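Local coordinates for protein N-acetylneuraminic acid (Sialic acid) synthetase (PDB 6NCS) that probably condenses an acylated amino sugar with phosphoenolpyruvate to make a sialic acid or its 9-phosphate, and binds a manganese ion, at residues A[41-46]-A[58-63]; A[84-89]-A[117-122]; A[111-116]-A[138-143]; A[123-128]-A[174-179]. All blocks are in the same frame, centred on the assembly; numbering follows the deposited sequence.

Contact 1 of 4, residues A[41-46]-A[58-63]; sequences NLALRM and IKFQAY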
loop_
_atom_site.group_PDB
_atom_site.type_symbol
_atom_site.label_atom_id
_atom_site.label_comp_id
_atom_site.label_asym_id
_atom_site.label_seq_id
_atom_site.Cartn_x
_atom_site.Cartn_y
_atom_site.Cartn_z
ATOM N N ASN A 41 -26.863 -2.858 -27.604
ATOM C CA ASN A 41 -25.703 -3.335 -28.353
ATOM C C ASN A 41 -24.409 -2.778 -27.793
ATOM O O ASN A 41 -23.376 -3.456 -27.826
ATOM C CB ASN A 41 -25.837 -2.974 -29.829
ATOM C CG ASN A 41 -26.894 -3.789 -30.514
ATOM O OD1 ASN A 41 -27.279 -4.846 -30.015
ATOM N ND2 ASN A 41 -27.384 -3.308 -31.653
ATOM N N LEU A 42 -24.441 -1.551 -27.274
ATOM C CA LEU A 42 -23.242 -0.993 -26.662
ATOM C C LEU A 42 -22.914 -1.715 -25.364
ATOM O O LEU A 42 -21.741 -2.002 -25.084
ATOM C CB LEU A 42 -23.422 0.508 -26.425
ATOM C CG LEU A 42 -22.226 1.251 -25.830
ATOM C CD1 LEU A 42 -20.954 0.973 -26.630
ATOM C CD2 LEU A 42 -22.513 2.760 -25.792
ATOM N N ALA A 43 -23.937 -2.029 -24.566
ATOM C CA ALA A 43 -23.708 -2.786 -23.340
ATOM C C ALA A 43 -23.122 -4.160 -23.643
ATOM O O ALA A 43 -22.240 -4.633 -22.923
ATOM C CB ALA A 43 -25.014 -2.919 -22.550
ATOM N N LEU A 44 -23.603 -4.818 -24.706
ATOM C CA LEU A 44 -23.039 -6.106 -25.097
ATOM C C LEU A 44 -21.580 -5.962 -25.514
ATOM O O LEU A 44 -20.734 -6.795 -25.157
ATOM C CB LEU A 44 -23.870 -6.719 -26.231
ATOM C CG LEU A 44 -25.269 -7.179 -25.834
ATOM C CD1 LEU A 44 -26.116 -7.494 -27.070
ATOM C CD2 LEU A 44 -25.194 -8.393 -24.930
ATOM N N ARG A 45 -21.268 -4.899 -26.262
ATOM C CA ARG A 45 -19.885 -4.621 -26.628
ATOM C C ARG A 45 -19.027 -4.376 -25.395
ATOM O O ARG A 45 -17.861 -4.787 -25.347
ATOM C CB ARG A 45 -19.824 -3.408 -27.560
ATOM C CG ARG A 45 -18.419 -2.945 -27.876
ATOM C CD ARG A 45 -18.426 -1.725 -28.783
ATOM N NE ARG A 45 -17.084 -1.183 -28.945
ATOM C CZ ARG A 45 -16.822 0.040 -29.384
ATOM N NH1 ARG A 45 -17.820 0.860 -29.704
ATOM N NH2 ARG A 45 -15.563 0.443 -29.499
ATOM N N MET A 46 -19.587 -3.707 -24.385
ATOM C CA MET A 46 -18.828 -3.466 -23.161
ATOM C C MET A 46 -18.459 -4.782 -22.490
ATOM O O MET A 46 -17.337 -4.940 -21.985
ATOM C CB MET A 46 -19.634 -2.568 -22.218
ATOM C CG MET A 46 -19.841 -1.156 -22.761
ATOM S SD MET A 46 -20.869 -0.139 -21.663
ATOM C CE MET A 46 -19.675 0.285 -20.378
ATOM N N ILE A 58 -18.289 -7.785 -14.697
ATOM C CA ILE A 58 -18.822 -6.521 -15.193
ATOM C C ILE A 58 -20.167 -6.270 -14.515
ATOM O O ILE A 58 -20.986 -7.186 -14.366
ATOM C CB ILE A 58 -18.928 -6.498 -16.737
ATOM C CG1 ILE A 58 -19.412 -5.137 -17.234
ATOM C CG2 ILE A 58 -19.812 -7.651 -17.263
ATOM C CD1 ILE A 58 -19.225 -4.914 -18.728
ATOM N N LYS A 59 -20.370 -5.027 -14.071
ATOM C CA LYS A 59 -21.487 -4.663 -13.212
ATOM C C LYS A 59 -22.353 -3.612 -13.899
ATOM O O LYS A 59 -21.835 -2.677 -14.517
ATOM C CB LYS A 59 -20.979 -4.124 -11.864
ATOM C CG LYS A 59 -22.055 -3.998 -10.800
ATOM C CD LYS A 59 -21.503 -3.324 -9.544
ATOM C CE LYS A 59 -21.414 -1.834 -9.763
ATOM N NZ LYS A 59 -22.739 -1.399 -10.323
ATOM N N PHE A 60 -23.672 -3.769 -13.784
ATOM C CA PHE A 60 -24.650 -2.838 -14.342
ATOM C C PHE A 60 -25.490 -2.266 -13.196
ATOM O O PHE A 60 -25.246 -2.558 -12.024
ATOM C CB PHE A 60 -25.492 -3.536 -15.430
ATOM C CG PHE A 60 -24.702 -3.869 -16.681
ATOM C CD1 PHE A 60 -24.675 -2.992 -17.756
ATOM C CD2 PHE A 60 -23.961 -5.043 -16.764
ATOM C CE1 PHE A 60 -23.929 -3.281 -18.906
ATOM C CE2 PHE A 60 -23.213 -5.343 -17.905
ATOM C CZ PHE A 60 -23.202 -4.463 -18.978
ATOM N N GLN A 61 -26.451 -1.403 -13.521
ATOM C CA GLN A 61 -27.309 -0.780 -12.515
ATOM C C GLN A 61 -28.766 -1.049 -12.856
ATOM O O GLN A 61 -29.180 -0.857 -14.004
ATOM C CB GLN A 61 -27.073 0.733 -12.414
ATOM C CG GLN A 61 -25.672 1.064 -11.889
ATOM C CD GLN A 61 -25.395 2.550 -11.789
ATOM O OE1 GLN A 61 -26.304 3.376 -11.836
ATOM N NE2 GLN A 61 -24.116 2.898 -11.672
ATOM N N ALA A 62 -29.534 -1.473 -11.852
ATOM C CA ALA A 62 -30.940 -1.847 -12.003
ATOM C C ALA A 62 -31.778 -0.916 -11.134
ATOM O O ALA A 62 -31.776 -1.036 -9.902
ATOM C CB ALA A 62 -31.155 -3.311 -11.612
ATOM N N TYR A 63 -32.500 0.011 -11.767
ATOM C CA TYR A 63 -33.111 1.094 -11.009
ATOM C C TYR A 63 -34.331 1.614 -11.746
ATOM O O TYR A 63 -34.503 1.388 -12.948
ATOM C CB TYR A 63 -32.126 2.254 -10.791
ATOM C CG TYR A 63 -31.717 2.868 -12.107
ATOM C CD1 TYR A 63 -30.763 2.256 -12.909
ATOM C CD2 TYR A 63 -32.316 4.034 -12.571
ATOM C CE1 TYR A 63 -30.418 2.792 -14.141
ATOM C CE2 TYR A 63 -31.973 4.576 -13.794
ATOM C CZ TYR A 63 -31.019 3.953 -14.570
ATOM O OH TYR A 63 -30.680 4.488 -15.790
#
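F60 and I58, two residues apart on strand 57-62, push their side chains toward helix 40-52 and meet A43 and M46 there, all four buried. The phenylalanine can be followed outward. Its CB rests beside the ring of F89 of helix 86-98. CG lies anti to the carbonyl carbon (chi1 -69°), which sends the ring off the strand toward the helix. From there the CE1 corner does most of the work: CE1 lies 3.8 Å from A43 CB, and the methyl comes to the ring obliquely. CZ, at the far end, passes 4.1 Å from A43 O. The CA atoms of A43 and F60 are 9.0 Å apart, and the aromatic ring bridges part of that distance.

I58 fills the neighbouring space. With chi1 (-177°) and chi2 (166°) both extended, its CD1 comes to 3.8 Å from M46 O and 4.2 Å from M46 CB. I58 CD1 also lies 4.0 Å from F60 CZ, so the two strand residues form one continuous apolar surface. The polar need of M46 O is met elsewhere, by the hydroxyl of Y232. Between I58 and F60, K59 turns to the other side of the strand and faces the barrel interior, where it pairs with E31 and reaches a bound citrate. I58 and F60 thus pack helix 40-52 on its strand within a beta-alpha-beta unit, strand 27-33, helix 40-52 and strand 57-62, of a TIM barrel.

Contact 2 of 4, residues A[84-89]-A[117-122]; sequences FGKKEF and KEIGVE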
loop_
_atom_site.group_PDB
_atom_site.type_symbol
_atom_site.label_atom_id
_atom_site.label_comp_id
_atom_site.label_asym_id
_atom_site.label_seq_id
_atom_site.Cartn_x
_atom_site.Cartn_y
_atom_site.Cartn_z
ATOM N N PHE A 84 -32.421 -0.408 -17.888
ATOM C CA PHE A 84 -32.596 -1.734 -18.461
ATOM C C PHE A 84 -33.593 -2.523 -17.624
ATOM O O PHE A 84 -33.726 -2.303 -16.420
ATOM C CB PHE A 84 -31.277 -2.506 -18.517
ATOM C CG PHE A 84 -30.398 -2.131 -19.679
ATOM C CD1 PHE A 84 -30.949 -1.721 -20.885
ATOM C CD2 PHE A 84 -29.017 -2.203 -19.565
ATOM C CE1 PHE A 84 -30.137 -1.377 -21.950
ATOM C CE2 PHE A 84 -28.205 -1.871 -20.635
ATOM C CZ PHE A 84 -28.764 -1.453 -21.824
ATOM N N GLY A 85 -34.276 -3.459 -18.267
ATOM C CA GLY A 85 -35.194 -4.313 -17.548
ATOM C C GLY A 85 -34.799 -5.769 -17.624
ATOM O O GLY A 85 -33.738 -6.099 -18.163
ATOM N N LYS A 86 -35.667 -6.647 -17.119
ATOM C CA LYS A 86 -35.345 -8.069 -17.037
ATOM C C LYS A 86 -34.892 -8.635 -18.380
ATOM O O LYS A 86 -33.920 -9.395 -18.443
ATOM C CB LYS A 86 -36.557 -8.838 -16.509
ATOM C CG LYS A 86 -36.291 -10.303 -16.178
ATOM C CD LYS A 86 -37.547 -10.964 -15.623
ATOM C CE LYS A 86 -37.321 -12.425 -15.248
ATOM N NZ LYS A 86 -38.524 -13.001 -14.580
ATOM N N LYS A 87 -35.592 -8.284 -19.468
ATOM C CA LYS A 87 -35.256 -8.850 -20.774
ATOM C C LYS A 87 -33.838 -8.478 -21.193
ATOM O O LYS A 87 -33.110 -9.304 -21.758
ATOM C CB LYS A 87 -36.262 -8.381 -21.828
ATOM N N GLU A 88 -33.424 -7.234 -20.935
ATOM C CA GLU A 88 -32.069 -6.828 -21.301
ATOM C C GLU A 88 -31.036 -7.461 -20.378
ATOM O O GLU A 88 -29.976 -7.909 -20.831
ATOM C CB GLU A 88 -31.939 -5.304 -21.262
ATOM C CG GLU A 88 -32.731 -4.574 -22.340
ATOM C CD GLU A 88 -34.195 -4.419 -22.001
ATOM O OE1 GLU A 88 -34.565 -4.526 -20.812
ATOM O OE2 GLU A 88 -34.983 -4.192 -22.934
ATOM N N PHE A 89 -31.321 -7.501 -19.075
ATOM C CA PHE A 89 -30.358 -8.081 -18.146
ATOM C C PHE A 89 -30.148 -9.564 -18.424
ATOM O O PHE A 89 -29.040 -10.081 -18.233
ATOM C CB PHE A 89 -30.821 -7.851 -16.709
ATOM C CG PHE A 89 -30.622 -6.426 -16.223
ATOM C CD1 PHE A 89 -29.390 -5.792 -16.359
ATOM C CD2 PHE A 89 -31.665 -5.725 -15.636
ATOM C CE1 PHE A 89 -29.202 -4.486 -15.907
ATOM C CE2 PHE A 89 -31.480 -4.419 -15.185
ATOM C CZ PHE A 89 -30.249 -3.805 -15.321
ATOM N N LYS A 117 -32.314 -11.470 -8.445
ATOM C CA LYS A 117 -32.241 -12.816 -7.882
ATOM C C LYS A 117 -32.968 -13.817 -8.766
ATOM O O LYS A 117 -32.517 -14.960 -8.929
ATOM C CB LYS A 117 -32.816 -12.840 -6.468
ATOM C CG LYS A 117 -32.717 -14.215 -5.821
ATOM C CD LYS A 117 -33.148 -14.198 -4.378
ATOM C CE LYS A 117 -32.925 -15.557 -3.738
ATOM N NZ LYS A 117 -33.443 -15.583 -2.349
ATOM N N GLU A 118 -34.093 -13.402 -9.353
ATOM C CA GLU A 118 -34.886 -14.315 -10.175
ATOM C C GLU A 118 -34.138 -14.727 -11.436
ATOM O O GLU A 118 -34.262 -15.872 -11.889
ATOM C CB GLU A 118 -36.225 -13.673 -10.537
ATOM N N ILE A 119 -33.365 -13.812 -12.035
ATOM C CA ILE A 119 -32.611 -14.190 -13.229
ATOM C C ILE A 119 -31.331 -14.918 -12.873
ATOM O O ILE A 119 -30.572 -15.295 -13.773
ATOM C CB ILE A 119 -32.288 -12.986 -14.137
ATOM C CG1 ILE A 119 -31.285 -12.044 -13.482
ATOM C CG2 ILE A 119 -33.565 -12.228 -14.501
ATOM C CD1 ILE A 119 -30.722 -11.029 -14.460
ATOM N N GLY A 120 -31.066 -15.124 -11.590
ATOM C CA GLY A 120 -29.993 -15.995 -11.168
ATOM C C GLY A 120 -28.660 -15.342 -10.871
ATOM O O GLY A 120 -27.644 -16.046 -10.875
ATOM N N VAL A 121 -28.615 -14.036 -10.603
ATOM C CA VAL A 121 -27.343 -13.450 -10.192
ATOM C C VAL A 121 -26.939 -14.043 -8.846
ATOM O O VAL A 121 -27.786 -14.420 -8.028
ATOM C CB VAL A 121 -27.396 -11.910 -10.122
ATOM C CG1 VAL A 121 -27.981 -11.335 -11.414
ATOM C CG2 VAL A 121 -28.178 -11.449 -8.889
ATOM N N GLU A 122 -25.629 -14.153 -8.625
ATOM C CA GLU A 122 -25.109 -14.704 -7.380
ATOM C C GLU A 122 -24.498 -13.654 -6.470
ATOM O O GLU A 122 -24.216 -13.966 -5.307
ATOM C CB GLU A 122 -24.063 -15.797 -7.666
ATOM C CG GLU A 122 -24.645 -17.075 -8.291
ATOM C CD GLU A 122 -25.662 -17.788 -7.396
ATOM O OE1 GLU A 122 -25.621 -17.615 -6.156
ATOM O OE2 GLU A 122 -26.509 -18.534 -7.941
#
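I119 supplies both apolar touches of this contact, one branch for each partner on helix 86-98. Its CG2 lies 3.7 Å from K86 CG and its CD1 3.9 Å from F89 CB. With chi1 at 68°, CG1 sits between the backbone N and the carbonyl carbon, and the two branches diverge toward different residues of the helix. The lysine contributes its methylene chain: fully extended, it slides past I119 in the opposite direction. F89 offers mainly CB here, since its ring leads away toward the barrel strands, with F84 CB over one face, offset toward the rim.

The polar bonds at the two helix ends are local. G85 is the N-cap of helix 86-98, and its N donates to E88 OE1 (2.8 Å) on the anti side, 31° out of the carboxylate plane; a glutamate three residues on makes this bond in a capping box, though no box forms here. At the C-terminal end of helix 110-118, G120 has a positive phi of 95°. Its N bonds to K117 O at 3.0 Å and V121 N probably to L116 O, a Schellman motif. The start of one outer helix thus packs on the end of another in the helical layer of a TIM barrel.

Contact 3 of 4, residues A[111-116]-A[138-143]; sequences PNLNML and EAAADS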
loop_
_atom_site.group_PDB
_atom_site.type_symbol
_atom_site.label_atom_id
_atom_site.label_comp_id
_atom_site.label_asym_id
_atom_site.label_seq_id
_atom_site.Cartn_x
_atom_site.Cartn_y
_atom_site.Cartn_z
ATOM N N PRO A 111 -37.918 -4.166 -5.811
ATOM C CA PRO A 111 -38.357 -4.853 -7.041
ATOM C C PRO A 111 -37.211 -5.212 -7.962
ATOM O O PRO A 111 -37.207 -6.309 -8.537
ATOM C CB PRO A 111 -39.315 -3.841 -7.684
ATOM C CG PRO A 111 -39.885 -3.113 -6.520
ATOM C CD PRO A 111 -38.723 -2.951 -5.570
ATOM N N ASN A 112 -36.228 -4.322 -8.113
ATOM C CA ASN A 112 -35.081 -4.636 -8.957
ATOM C C ASN A 112 -34.205 -5.715 -8.329
ATOM O O ASN A 112 -33.676 -6.578 -9.036
ATOM C CB ASN A 112 -34.266 -3.368 -9.240
ATOM C CG ASN A 112 -34.780 -2.609 -10.448
ATOM O OD1 ASN A 112 -34.539 -3.007 -11.592
ATOM N ND2 ASN A 112 -35.505 -1.525 -10.208
ATOM N N LEU A 113 -34.035 -5.685 -7.005
ATOM C CA LEU A 113 -33.294 -6.750 -6.334
ATOM C C LEU A 113 -33.953 -8.101 -6.564
ATOM O O LEU A 113 -33.273 -9.090 -6.863
ATOM C CB LEU A 113 -33.183 -6.450 -4.835
ATOM C CG LEU A 113 -32.295 -7.353 -3.965
ATOM C CD1 LEU A 113 -31.788 -6.575 -2.763
ATOM C CD2 LEU A 113 -33.039 -8.587 -3.486
ATOM N N ASN A 114 -35.281 -8.170 -6.398
ATOM C CA ASN A 114 -35.989 -9.427 -6.618
ATOM C C ASN A 114 -35.798 -9.913 -8.047
ATOM O O ASN A 114 -35.629 -11.116 -8.287
ATOM C CB ASN A 114 -37.479 -9.262 -6.317
ATOM C CG ASN A 114 -37.760 -9.076 -4.841
ATOM O OD1 ASN A 114 -36.940 -9.424 -3.999
ATOM N ND2 ASN A 114 -38.941 -8.541 -4.518
ATOM N N MET A 115 -35.822 -8.988 -9.010
ATOM C CA MET A 115 -35.636 -9.365 -10.405
ATOM C C MET A 115 -34.247 -9.943 -10.625
ATOM O O MET A 115 -34.084 -10.940 -11.337
ATOM C CB MET A 115 -35.871 -8.153 -11.309
ATOM C CG MET A 115 -35.569 -8.388 -12.783
ATOM S SD MET A 115 -33.849 -8.103 -13.265
ATOM C CE MET A 115 -33.606 -6.398 -12.742
ATOM N N LEU A 116 -33.232 -9.327 -10.020
ATOM C CA LEU A 116 -31.877 -9.819 -10.199
ATOM C C LEU A 116 -31.722 -11.218 -9.615
ATOM O O LEU A 116 -31.094 -12.087 -10.231
ATOM C CB LEU A 116 -30.882 -8.842 -9.577
ATOM C CG LEU A 116 -30.743 -7.478 -10.268
ATOM C CD1 LEU A 116 -29.846 -6.553 -9.439
ATOM C CD2 LEU A 116 -30.176 -7.622 -11.690
ATOM N N GLU A 138 -31.733 -4.759 4.239
ATOM C CA GLU A 138 -32.361 -5.935 4.825
ATOM C C GLU A 138 -32.806 -6.913 3.743
ATOM O O GLU A 138 -32.721 -8.132 3.927
ATOM C CB GLU A 138 -33.543 -5.514 5.705
ATOM C CG GLU A 138 -33.109 -4.954 7.061
ATOM C CD GLU A 138 -34.274 -4.468 7.908
ATOM O OE1 GLU A 138 -35.342 -4.148 7.340
ATOM O OE2 GLU A 138 -34.119 -4.399 9.147
ATOM N N ALA A 139 -33.283 -6.404 2.608
ATOM C CA ALA A 139 -33.680 -7.305 1.529
ATOM C C ALA A 139 -32.465 -7.995 0.921
ATOM O O ALA A 139 -32.529 -9.175 0.556
ATOM C CB ALA A 139 -34.451 -6.544 0.456
ATOM N N ALA A 140 -31.355 -7.268 0.787
ATOM C CA ALA A 140 -30.131 -7.883 0.290
ATOM C C ALA A 140 -29.623 -8.955 1.250
ATOM O O ALA A 140 -29.210 -10.040 0.821
ATOM C CB ALA A 140 -29.065 -6.813 0.068
ATOM N N ALA A 141 -29.651 -8.671 2.552
ATOM C CA ALA A 141 -29.205 -9.661 3.530
ATOM C C ALA A 141 -30.100 -10.896 3.515
ATOM O O ALA A 141 -29.609 -12.025 3.630
ATOM C CB ALA A 141 -29.170 -9.033 4.923
ATOM N N ASP A 142 -31.421 -10.702 3.389
ATOM C CA ASP A 142 -32.365 -11.818 3.386
ATOM C C ASP A 142 -32.259 -12.679 2.134
ATOM O O ASP A 142 -32.722 -13.826 2.145
ATOM C CB ASP A 142 -33.801 -11.302 3.502
ATOM C CG ASP A 142 -34.068 -10.618 4.823
ATOM O OD1 ASP A 142 -33.218 -10.738 5.732
ATOM O OD2 ASP A 142 -35.121 -9.951 4.951
ATOM N N SER A 143 -31.681 -12.147 1.059
ATOM C CA SER A 143 -31.639 -12.869 -0.208
ATOM C C SER A 143 -30.709 -14.072 -0.148
ATOM O O SER A 143 -30.863 -15.010 -0.938
ATOM C CB SER A 143 -31.188 -11.932 -1.332
ATOM O OG SER A 143 -29.815 -11.611 -1.174
#
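L113 provides every side-chain touch that helix 110-118 makes here, laying its two methyls on A139, A140 and S143 of helix 134-143. CG is anti to the backbone N (chi1 -173°), which extends the leucine straight across to the facing helix. CD1 reaches the backbone itself, 3.6 Å from A140 N, and touches the methyls on either side of that peptide, at 3.9 Å from A140 CB and 4.2 Å from A139 CB. The second methyl, CD2, lies 4.1 Å from A139 O and makes a longer touch, 4.4 Å, to S143 CB.

The helices are consecutive outer helices of the TIM barrel, linked through strand 123-126, and run nearly parallel: their axes approach to 10.5 Å at a signed angle of -18°. On the far side, helix 156-168 continues the layer, with F166 against A140.

Among the polar bonds, S143 OG donates to A140 O at 2.6 Å, tilted 23° from the carbonyl plane, and S143 N reaches the same oxygen from the same face, so A140 O has two donors. S143 OG is also bonded to L145 N. K117, one turn on from L113 in helix 110-118, bonds through NZ to S143 O and so joins the two helices.

Contact 4 of 4, residues A[123-128]-A[174-179]; sequences ILKIAS and ILLHCV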
loop_
_atom_site.group_PDB
_atom_site.type_symbol
_atom_site.label_atom_id
_atom_site.label_comp_id
_atom_site.label_asym_id
_atom_site.label_seq_id
_atom_site.Cartn_x
_atom_site.Cartn_y
_atom_site.Cartn_z
ATOM N N ILE A 123 -24.285 -12.436 -6.969
ATOM C CA ILE A 123 -23.708 -11.326 -6.215
ATOM C C ILE A 123 -24.589 -10.102 -6.403
ATOM O O ILE A 123 -25.039 -9.820 -7.519
ATOM C CB ILE A 123 -22.274 -10.985 -6.678
ATOM C CG1 ILE A 123 -21.354 -12.188 -6.606
ATOM C CG2 ILE A 123 -21.686 -9.863 -5.819
ATOM C CD1 ILE A 123 -19.914 -11.824 -6.947
ATOM N N LEU A 124 -24.792 -9.349 -5.322
ATOM C CA LEU A 124 -25.447 -8.049 -5.372
ATOM C C LEU A 124 -24.463 -6.966 -4.945
ATOM O O LEU A 124 -23.727 -7.135 -3.967
ATOM C CB LEU A 124 -26.673 -8.003 -4.447
ATOM C CG LEU A 124 -27.813 -8.992 -4.671
ATOM C CD1 LEU A 124 -28.755 -8.945 -3.483
ATOM C CD2 LEU A 124 -28.556 -8.643 -5.952
ATOM N N LYS A 125 -24.456 -5.848 -5.663
ATOM C CA LYS A 125 -23.753 -4.656 -5.209
ATOM C C LYS A 125 -24.765 -3.683 -4.626
ATOM O O LYS A 125 -25.837 -3.493 -5.199
ATOM C CB LYS A 125 -23.009 -3.985 -6.371
ATOM C CG LYS A 125 -22.409 -2.634 -6.034
ATOM C CD LYS A 125 -21.203 -2.775 -5.149
ATOM C CE LYS A 125 -20.791 -1.423 -4.574
ATOM N NZ LYS A 125 -20.370 -0.460 -5.632
ATOM N N ILE A 126 -24.430 -3.062 -3.493
ATOM C CA ILE A 126 -25.250 -1.999 -2.919
ATOM C C ILE A 126 -24.436 -0.716 -2.961
ATOM O O ILE A 126 -23.315 -0.667 -2.432
ATOM C CB ILE A 126 -25.701 -2.312 -1.486
ATOM C CG1 ILE A 126 -26.534 -3.593 -1.448
ATOM C CG2 ILE A 126 -26.507 -1.141 -0.924
ATOM C CD1 ILE A 126 -27.837 -3.504 -2.204
ATOM N N ALA A 127 -25.011 0.319 -3.577
ATOM C CA ALA A 127 -24.328 1.578 -3.822
ATOM C C ALA A 127 -24.066 2.330 -2.521
ATOM O O ALA A 127 -24.752 2.137 -1.519
ATOM C CB ALA A 127 -25.163 2.448 -4.762
ATOM N N SER A 128 -23.061 3.220 -2.560
ATOM C CA SER A 128 -22.713 3.994 -1.369
ATOM C C SER A 128 -23.906 4.780 -0.851
ATOM O O SER A 128 -24.142 4.836 0.361
ATOM C CB SER A 128 -21.556 4.948 -1.663
ATOM O OG SER A 128 -20.357 4.236 -1.947
ATOM N N ILE A 174 -18.871 -8.406 1.556
ATOM C CA ILE A 174 -17.654 -7.705 1.163
ATOM C C ILE A 174 -17.913 -6.213 1.319
ATOM O O ILE A 174 -18.973 -5.720 0.921
ATOM C CB ILE A 174 -17.281 -8.051 -0.293
ATOM C CG1 ILE A 174 -16.923 -9.533 -0.393
ATOM C CG2 ILE A 174 -16.169 -7.143 -0.834
ATOM C CD1 ILE A 174 -17.057 -10.101 -1.794
ATOM N N LEU A 175 -16.947 -5.484 1.881
ATOM C CA LEU A 175 -17.083 -4.042 2.056
ATOM C C LEU A 175 -16.015 -3.322 1.240
ATOM O O LEU A 175 -14.840 -3.683 1.312
ATOM C CB LEU A 175 -16.955 -3.686 3.530
ATOM C CG LEU A 175 -17.135 -2.238 3.953
ATOM C CD1 LEU A 175 -18.573 -1.821 3.643
ATOM C CD2 LEU A 175 -16.870 -2.109 5.452
ATOM N N LEU A 176 -16.415 -2.313 0.464
ATOM C CA LEU A 176 -15.468 -1.525 -0.321
ATOM C C LEU A 176 -15.318 -0.128 0.276
ATOM O O LEU A 176 -16.304 0.603 0.413
ATOM C CB LEU A 176 -15.910 -1.405 -1.778
ATOM C CG LEU A 176 -16.228 -2.696 -2.531
ATOM C CD1 LEU A 176 -16.631 -2.365 -3.991
ATOM C CD2 LEU A 176 -15.046 -3.639 -2.488
ATOM N N HIS A 177 -14.088 0.249 0.602
ATOM C CA HIS A 177 -13.804 1.661 0.819
ATOM C C HIS A 177 -14.095 2.436 -0.461
ATOM O O HIS A 177 -13.908 1.935 -1.571
ATOM C CB HIS A 177 -12.345 1.870 1.248
ATOM C CG HIS A 177 -11.969 3.312 1.352
ATOM N ND1 HIS A 177 -12.699 4.213 2.097
ATOM C CD2 HIS A 177 -10.978 4.025 0.768
ATOM C CE1 HIS A 177 -12.169 5.417 1.978
ATOM N NE2 HIS A 177 -11.122 5.332 1.175
ATOM N N CYS A 178 -14.584 3.662 -0.304
ATOM C CA CYS A 178 -15.113 4.430 -1.417
ATOM C C CYS A 178 -15.250 5.867 -0.944
ATOM O O CYS A 178 -15.486 6.112 0.243
ATOM C CB CYS A 178 -16.480 3.872 -1.866
ATOM S SG CYS A 178 -17.190 4.692 -3.306
ATOM N N VAL A 179 -15.069 6.811 -1.863
ATOM C CA VAL A 179 -15.270 8.226 -1.582
ATOM C C VAL A 179 -16.244 8.762 -2.619
ATOM O O VAL A 179 -15.931 8.768 -3.816
ATOM C CB VAL A 179 -13.953 9.023 -1.612
ATOM C CG1 VAL A 179 -14.209 10.505 -1.340
ATOM C CG2 VAL A 179 -12.973 8.438 -0.614
#
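No flat group lies where K125 meets L176 and S128 meets C178; the one ring of the two segments, the imidazole of H177, takes no part and has both edge nitrogens engaged, ND1 with R151 NH1 and NE2 with A189 O.

The contact itself is made by small or flexible side chains. K125 leaves the strand with CG anti to the backbone N (chi1 172°) and then bends at chi2 (73°). This brings its methylene CE to 4.3 Å from L176 CD1, a long van der Waals touch. The ammonium passes on: NZ forms a salt bridge with E229 and a hydrogen bond to a bound citrate, which probably comes from the crystallisation liquor but may mark a pocket.

Further along, S128 OG and C178 SG lie 3.5 Å apart. The cysteine lies next to H210, a manganese ligand, with about 3 Å between nearest side-chain atoms. S128 N makes a weak bond to the citrate.

Strands 123-126 and 173-178 are second neighbours in the parallel barrel. Strand 146-150 runs between them, pairing with L124 and I126 on one flank and with I174 on the other, so the residues described meet across its inner side. S150 touches K125, S128 and L176, while I227 and E229 touch L176 from strand 227-231. On the opposite side of strand 123-126 from K125, L124 and I126 face A140 of helix 134-143.

The four contacts sample the layers of one TIM barrel. Contact 1 joins strand to helix, contact 2 joins a helix start to the end region of helix 110-118, contact 3 joins that same helix to the following one, and contact 4 crosses the lumen face. Contacts 1 and 2, with centres 12 Å apart, meet where F84 CE2 lies 3.9 Å from A43 CB. L124 CD1, on a strand of contact 4, lies 3.9 Å from L113 CG and so reaches contact 3. Inside, K59 CD and K125 CB are 3.6 Å apart, and both lysines hydrogen-bond to the citrate. The manganese ion lies about 6 Å from the side chain of K125 but about 12 Å from that of F60; contacts 2 and 3 lie away from this site.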